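Local coordinates for protein uncharacterized N-acetyltransferase D2E76_00625 (Mycobacteroides abscessus, PDB 6YCA) that probably transfers an acetyl group from acetyl coenzyme A to amine substrates as a GCN5-related N-acetyltransferase of the Eis type, though it cannot modify aminoglycosides, at residues R27-R32 with G68-G73; T378-E383 with G394-A399. All coordinates share one frame; numbering follows the deposited sequence.

Contact 1: R27-R32 with G68-G73. With SO4 (sulfate ion), chain H.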
loop_
_atom_site.group_PDB
_atom_site.type_symbol
_atom_site.label_atom_id
_atom_site.label_comp_id
_atom_site.label_asym_id
_atom_site.label_seq_id
_atom_site.Cartn_x
_atom_site.Cartn_y
_atom_site.Cartn_z
ATOM N N ARG A 27 24.488 18.040 -39.418
ATOM C CA ARG A 27 24.626 19.471 -39.654
ATOM C C ARG A 27 23.674 20.244 -38.749
ATOM O O ARG A 27 22.715 19.692 -38.207
ATOM C CB ARG A 27 24.375 19.830 -41.123
ATOM C CG ARG A 27 23.038 19.338 -41.655
ATOM C CD ARG A 27 22.745 19.917 -43.028
ATOM N NE ARG A 27 21.550 19.332 -43.630
ATOM C CZ ARG A 27 20.311 19.748 -43.384
ATOM N NH1 ARG A 27 20.098 20.744 -42.533
ATOM N NH2 ARG A 27 19.282 19.161 -43.982
ATOM N N PHE A 28 23.944 21.540 -38.606
ATOM C CA PHE A 28 23.071 22.404 -37.823
ATOM C C PHE A 28 21.798 22.708 -38.596
ATOM O O PHE A 28 21.824 22.919 -39.812
ATOM C CB PHE A 28 23.782 23.718 -37.504
ATOM C CG PHE A 28 24.677 23.645 -36.307
ATOM C CD1 PHE A 28 24.141 23.622 -35.028
ATOM C CD2 PHE A 28 26.054 23.604 -36.455
ATOM C CE1 PHE A 28 24.961 23.552 -33.918
ATOM C CE2 PHE A 28 26.881 23.534 -35.350
ATOM C CZ PHE A 28 26.335 23.507 -34.078
ATOM N N LEU A 29 20.677 22.735 -37.885
ATOM C CA LEU A 29 19.421 23.099 -38.521
ATOM C C LEU A 29 19.412 24.588 -38.834
ATOM O O LEU A 29 19.970 25.396 -38.085
ATOM C CB LEU A 29 18.266 22.766 -37.587
ATOM C CG LEU A 29 18.345 21.353 -37.017
ATOM C CD1 LEU A 29 17.177 21.101 -36.098
ATOM C CD2 LEU A 29 18.381 20.335 -38.143
ATOM N N GLN A 30 18.791 24.953 -39.955
ATOM C CA GLN A 30 18.792 26.352 -40.381
ATOM C C GLN A 30 17.458 26.763 -41.007
ATOM O O GLN A 30 17.420 27.493 -42.003
ATOM C CB GLN A 30 20.016 26.699 -41.231
ATOM C CG GLN A 30 20.141 25.945 -42.533
ATOM C CD GLN A 30 21.511 26.126 -43.154
ATOM O OE1 GLN A 30 22.349 26.857 -42.623
ATOM N NE2 GLN A 30 21.753 25.455 -44.273
ATOM N N SER A 31 16.347 26.306 -40.432
ATOM C CA SER A 31 15.026 26.692 -40.914
ATOM C C SER A 31 14.003 26.402 -39.826
ATOM O O SER A 31 14.221 25.553 -38.957
ATOM C CB SER A 31 14.642 25.969 -42.209
ATOM O OG SER A 31 14.677 24.566 -42.049
ATOM N N ARG A 32 12.882 27.125 -39.881
ATOM C CA ARG A 32 11.798 26.873 -38.936
ATOM C C ARG A 32 11.172 25.499 -39.147
ATOM O O ARG A 32 10.727 24.866 -38.183
ATOM C CB ARG A 32 10.736 27.979 -39.013
ATOM C CG ARG A 32 9.776 27.886 -40.207
ATOM C CD ARG A 32 10.479 28.154 -41.537
ATOM N NE ARG A 32 10.757 29.574 -41.735
ATOM C CZ ARG A 32 11.813 30.048 -42.386
ATOM N NH1 ARG A 32 12.712 29.215 -42.895
ATOM N NH2 ARG A 32 11.974 31.356 -42.522
ATOM N N GLY A 68 21.367 18.418 -36.178
ATOM C CA GLY A 68 20.431 17.431 -36.663
ATOM C C GLY A 68 21.167 16.278 -37.308
ATOM O O GLY A 68 22.245 16.439 -37.878
ATOM N N ALA A 69 20.568 15.102 -37.199
ATOM C CA ALA A 69 21.095 13.887 -37.800
ATOM C C ALA A 69 20.145 13.488 -38.916
ATOM O O ALA A 69 18.968 13.205 -38.660
ATOM C CB ALA A 69 21.193 12.771 -36.762
ATOM N N PHE A 70 20.647 13.481 -40.145
ATOM C CA PHE A 70 19.841 13.207 -41.327
ATOM C C PHE A 70 20.316 11.898 -41.939
ATOM O O PHE A 70 21.508 11.744 -42.223
ATOM C CB PHE A 70 19.985 14.334 -42.353
ATOM C CG PHE A 70 19.509 15.678 -41.868
ATOM C CD1 PHE A 70 20.319 16.474 -41.069
ATOM C CD2 PHE A 70 18.264 16.161 -42.240
ATOM C CE1 PHE A 70 19.885 17.713 -40.629
ATOM C CE2 PHE A 70 17.823 17.399 -41.803
ATOM C CZ PHE A 70 18.634 18.175 -40.997
ATOM N N VAL A 71 19.393 10.958 -42.125
ATOM C CA VAL A 71 19.648 9.744 -42.893
ATOM C C VAL A 71 18.703 9.732 -44.088
ATOM O O VAL A 71 17.478 9.818 -43.925
ATOM C CB VAL A 71 19.555 8.459 -42.049
ATOM C CG1 VAL A 71 20.499 8.544 -40.858
ATOM C CG2 VAL A 71 18.131 8.169 -41.593
ATOM N N GLN A 72 19.276 9.658 -45.287
ATOM C CA GLN A 72 18.527 9.765 -46.535
ATOM C C GLN A 72 17.656 11.022 -46.526
ATOM O O GLN A 72 16.433 10.972 -46.667
ATOM C CB GLN A 72 17.689 8.502 -46.768
ATOM C CG GLN A 72 18.503 7.219 -46.934
ATOM C CD GLN A 72 17.634 5.975 -47.095
ATOM O OE1 GLN A 72 16.550 6.027 -47.680
ATOM N NE2 GLN A 72 18.110 4.851 -46.571
ATOM N N GLY A 73 18.330 12.163 -46.406
ATOM C CA GLY A 73 17.656 13.462 -46.381
ATOM C C GLY A 73 16.461 13.545 -45.456
ATOM O O GLY A 73 15.443 14.154 -45.808
HETATM S S SO4 H . 27.165 22.623 -40.614
HETATM O O1 SO4 H . 28.065 23.680 -40.156
HETATM O O2 SO4 H . 25.875 22.779 -39.950
HETATM O O3 SO4 H . 26.976 22.723 -42.059
HETATM O O4 SO4 H . 27.733 21.316 -40.289
#
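Arg27 and Gly68 form an antiparallel hydrogen-bonded pair, each donating its N-H to the other's carbonyl, with Arg27 N at 3.2 Å from Gly68 O and Gly68 N at 2.7 Å from Arg27 O. The pair joins strand 25-28, outermost in its sheet within the chain, to strand 67-70 of the first GNAT domain. On the sheet face shared by Arg27 and Gly68, the guanidinium of Arg27 lies flat over one face of the Phe70 ring, the two planes 23° apart and Arg27 CZ 3.6 Å from the ring centroid, a cation-pi stack. NH2 lies over the same face, displaced toward the rim near CE2 and CZ. The first torsion of Arg27 (chi1 54°) sets CG between the backbone N and the carbonyl carbon, and the extended chain beyond it carries the guanidinium across the ring, CG itself passing 3.7 Å from Phe70 CE1. Leu29 adds an apolar contact, its CD2 reaching Phe70 CZ at 3.6 Å and lying 3.9 Å from Gly68 CA. Leu29 also packs on helix 32-46, whose Glu34 makes a salt bridge with Arg27 NH1. A sulfate, probably from the crystallisation liquor, accepts the Phe28 N-H at 2.7 Å through O2, in a nearly straight bond (167°), and is also bound by Arg120. With Phe70 against its flat face and Glu34 at NH1, the guanidinium is limited in how it can turn: the cation is held between a pi face and a carboxylate, with Glu34 probably balancing its charge.

Contact 2: T378-E383 with G394-A399; sequences TWTRLE and GAIRAA. With SO4 (sulfate ion), chain B.
Apolar packing carries most of the contact between helices 379-383 and 395-399, with Ile396 and Trp379 at its middle. The axes of the two short helical segments approach to 9.6 Å, with 138° between their N-to-C directions, and Trp379 CA is 6.1 Å from Ile396 CA. Ile396 CG2 meets Trp379 CB at 4.1 Å, whereas its CG1 branch turns to Glu383. A CH-pi contact adds to this: Ala399 CB sits over one face of the indole, 3.8 Å from the centroid of the five-membered ring and 23° off its normal, closest to CD1. The two helices lie in the sterol carrier protein domain at the C-terminal end of the chain, and Trp379 and Ile396 both reach strands 362-365 and 388-390, so the contact packs on the sheet of this domain. Phe403 meets the Trp379 ring edge-to-face.

Polar groups border the apolar patch. Glu383, its CG anti to the backbone N (chi1 -179°) and the chain extended beyond, brings its carboxylate obliquely across Ile396, OE1 3.5 Å from Ile396 CG1. Thr380 OG1 comes equally near Ile396 CG2, but its hydrogen bond goes to Asp400, which also accepts the N-H of Trp379. Beyond them, Arg397 NH2 makes a weak hydrogen bond to O4 of a sulfate, probably from the crystallisation liquor, that is also held by Thr407 of the second subunit.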
loop_
_atom_site.group_PDB
_atom_site.type_symbol
_atom_site.label_atom_id
_atom_site.label_comp_id
_atom_site.label_asym_id
_atom_site.label_seq_id
_atom_site.Cartn_x
_atom_site.Cartn_y
_atom_site.Cartn_z
ATOM N N THR A 378 35.331 13.981 -3.834
ATOM C CA THR A 378 36.721 14.139 -3.446
ATOM C C THR A 378 37.579 13.100 -4.150
ATOM O O THR A 378 37.082 12.099 -4.675
ATOM C CB THR A 378 36.893 14.023 -1.927
ATOM O OG1 THR A 378 36.474 12.723 -1.492
ATOM C CG2 THR A 378 36.071 15.083 -1.225
ATOM N N TRP A 379 38.885 13.351 -4.152
ATOM C CA TRP A 379 39.803 12.422 -4.795
ATOM C C TRP A 379 39.874 11.098 -4.047
ATOM O O TRP A 379 40.052 10.048 -4.674
ATOM C CB TRP A 379 41.188 13.055 -4.906
ATOM C CG TRP A 379 41.223 14.234 -5.820
ATOM C CD1 TRP A 379 41.200 15.551 -5.460
ATOM C CD2 TRP A 379 41.287 14.210 -7.251
ATOM N NE1 TRP A 379 41.246 16.350 -6.579
ATOM C CE2 TRP A 379 41.300 15.552 -7.692
ATOM C CE3 TRP A 379 41.336 13.185 -8.203
ATOM C CZ2 TRP A 379 41.360 15.894 -9.043
ATOM C CZ3 TRP A 379 41.393 13.529 -9.545
ATOM C CH2 TRP A 379 41.405 14.871 -9.951
ATOM N N THR A 380 39.715 11.120 -2.720
ATOM C CA THR A 380 39.808 9.882 -1.953
ATOM C C THR A 380 38.699 8.919 -2.332
ATOM O O THR A 380 38.942 7.722 -2.518
ATOM C CB THR A 380 39.747 10.170 -0.455
ATOM O OG1 THR A 380 40.673 11.212 -0.125
ATOM C CG2 THR A 380 40.101 8.917 0.328
ATOM N N ARG A 381 37.471 9.418 -2.454
ATOM C CA ARG A 381 36.366 8.514 -2.744
ATOM C C ARG A 381 36.407 8.019 -4.181
ATOM O O ARG A 381 36.078 6.857 -4.442
ATOM C CB ARG A 381 35.033 9.161 -2.387
ATOM C CG ARG A 381 34.863 9.375 -0.890
ATOM C CD ARG A 381 34.977 8.063 -0.137
ATOM N NE ARG A 381 34.626 8.209 1.272
ATOM C CZ ARG A 381 34.805 7.262 2.188
ATOM N NH1 ARG A 381 35.334 6.096 1.840
ATOM N NH2 ARG A 381 34.459 7.482 3.451
ATOM N N LEU A 382 36.837 8.862 -5.119
ATOM C CA LEU A 382 36.970 8.395 -6.494
ATOM C C LEU A 382 38.134 7.421 -6.630
ATOM O O LEU A 382 38.063 6.469 -7.417
ATOM C CB LEU A 382 37.104 9.576 -7.456
ATOM C CG LEU A 382 35.789 10.323 -7.709
ATOM C CD1 LEU A 382 35.944 11.323 -8.827
ATOM C CD2 LEU A 382 34.651 9.365 -8.007
ATOM N N GLU A 383 39.216 7.642 -5.876
ATOM C CA GLU A 383 40.298 6.662 -5.837
ATOM C C GLU A 383 39.804 5.332 -5.288
ATOM O O GLU A 383 40.231 4.263 -5.744
ATOM C CB GLU A 383 41.450 7.179 -4.979
ATOM C CG GLU A 383 42.638 6.230 -4.902
ATOM C CD GLU A 383 43.531 6.517 -3.710
ATOM O OE1 GLU A 383 43.026 7.096 -2.721
ATOM O OE2 GLU A 383 44.731 6.164 -3.762
ATOM N N GLY A 394 50.656 10.434 -0.336
ATOM C CA GLY A 394 50.015 11.667 0.066
ATOM C C GLY A 394 49.502 12.512 -1.078
ATOM O O GLY A 394 48.933 13.582 -0.828
ATOM N N ALA A 395 49.711 12.075 -2.323
ATOM C CA ALA A 395 49.228 12.825 -3.479
ATOM C C ALA A 395 47.715 12.984 -3.446
ATOM O O ALA A 395 47.186 14.038 -3.818
ATOM C CB ALA A 395 49.672 12.137 -4.771
ATOM N N ILE A 396 47.000 11.943 -3.013
ATOM C CA ILE A 396 45.545 12.027 -2.917
ATOM C C ILE A 396 45.127 13.056 -1.873
ATOM O O ILE A 396 44.231 13.874 -2.114
ATOM C CB ILE A 396 44.933 10.643 -2.636
ATOM C CG1 ILE A 396 45.137 9.704 -3.829
ATOM C CG2 ILE A 396 43.454 10.793 -2.286
ATOM C CD1 ILE A 396 44.408 10.118 -5.089
ATOM N N ARG A 397 45.753 13.026 -0.692
ATOM C CA ARG A 397 45.383 14.013 0.325
ATOM C C ARG A 397 45.776 15.430 -0.076
ATOM O O ARG A 397 45.026 16.380 0.181
ATOM C CB ARG A 397 45.842 13.663 1.747
ATOM C CG ARG A 397 45.118 12.484 2.389
ATOM C CD ARG A 397 45.497 12.345 3.863
ATOM N NE ARG A 397 44.712 11.319 4.551
ATOM C CZ ARG A 397 45.062 10.039 4.620
ATOM N NH1 ARG A 397 46.187 9.643 4.036
ATOM N NH2 ARG A 397 44.301 9.159 5.263
ATOM N N ALA A 398 46.941 15.589 -0.708
ATOM C CA ALA A 398 47.370 16.912 -1.165
ATOM C C ALA A 398 46.415 17.476 -2.211
ATOM O O ALA A 398 46.140 18.683 -2.227
ATOM C CB ALA A 398 48.795 16.847 -1.717
ATOM N N ALA A 399 45.933 16.626 -3.116
ATOM C CA ALA A 399 44.963 17.087 -4.099
ATOM C C ALA A 399 43.654 17.466 -3.428
ATOM O O ALA A 399 43.043 18.485 -3.772
ATOM C CB ALA A 399 44.720 16.008 -5.148
HETATM S S SO4 B . 40.729 12.110 5.103
HETATM O O1 SO4 B . 40.986 13.304 5.913
HETATM O O2 SO4 B . 39.290 11.884 5.000
HETATM O O3 SO4 B . 41.294 12.271 3.766
HETATM O O4 SO4 B . 41.351 10.944 5.724
#

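How the contacts relate
The two contacts lie in different domains, their centres about 45 Å apart and nearest atoms about 30 Å apart, and they share no secondary-structure element. Contact 1 is a strand pairing in the first GNAT domain, largely buried; contact 2 is a helix-helix packing in the sterol carrier protein domain, only partly buried and within reach of the second subunit. Backbone hydrogen bonds join the segments of contact 1, whereas contact 2 has none between its segments and rests mainly on side-chain packing. An aromatic face serves in both, beneath a charged guanidinium in contact 1 and beneath a methyl in contact 2. A sulfate borders each, held by a backbone N-H in contact 1 and weakly by an arginine side chain in contact 2.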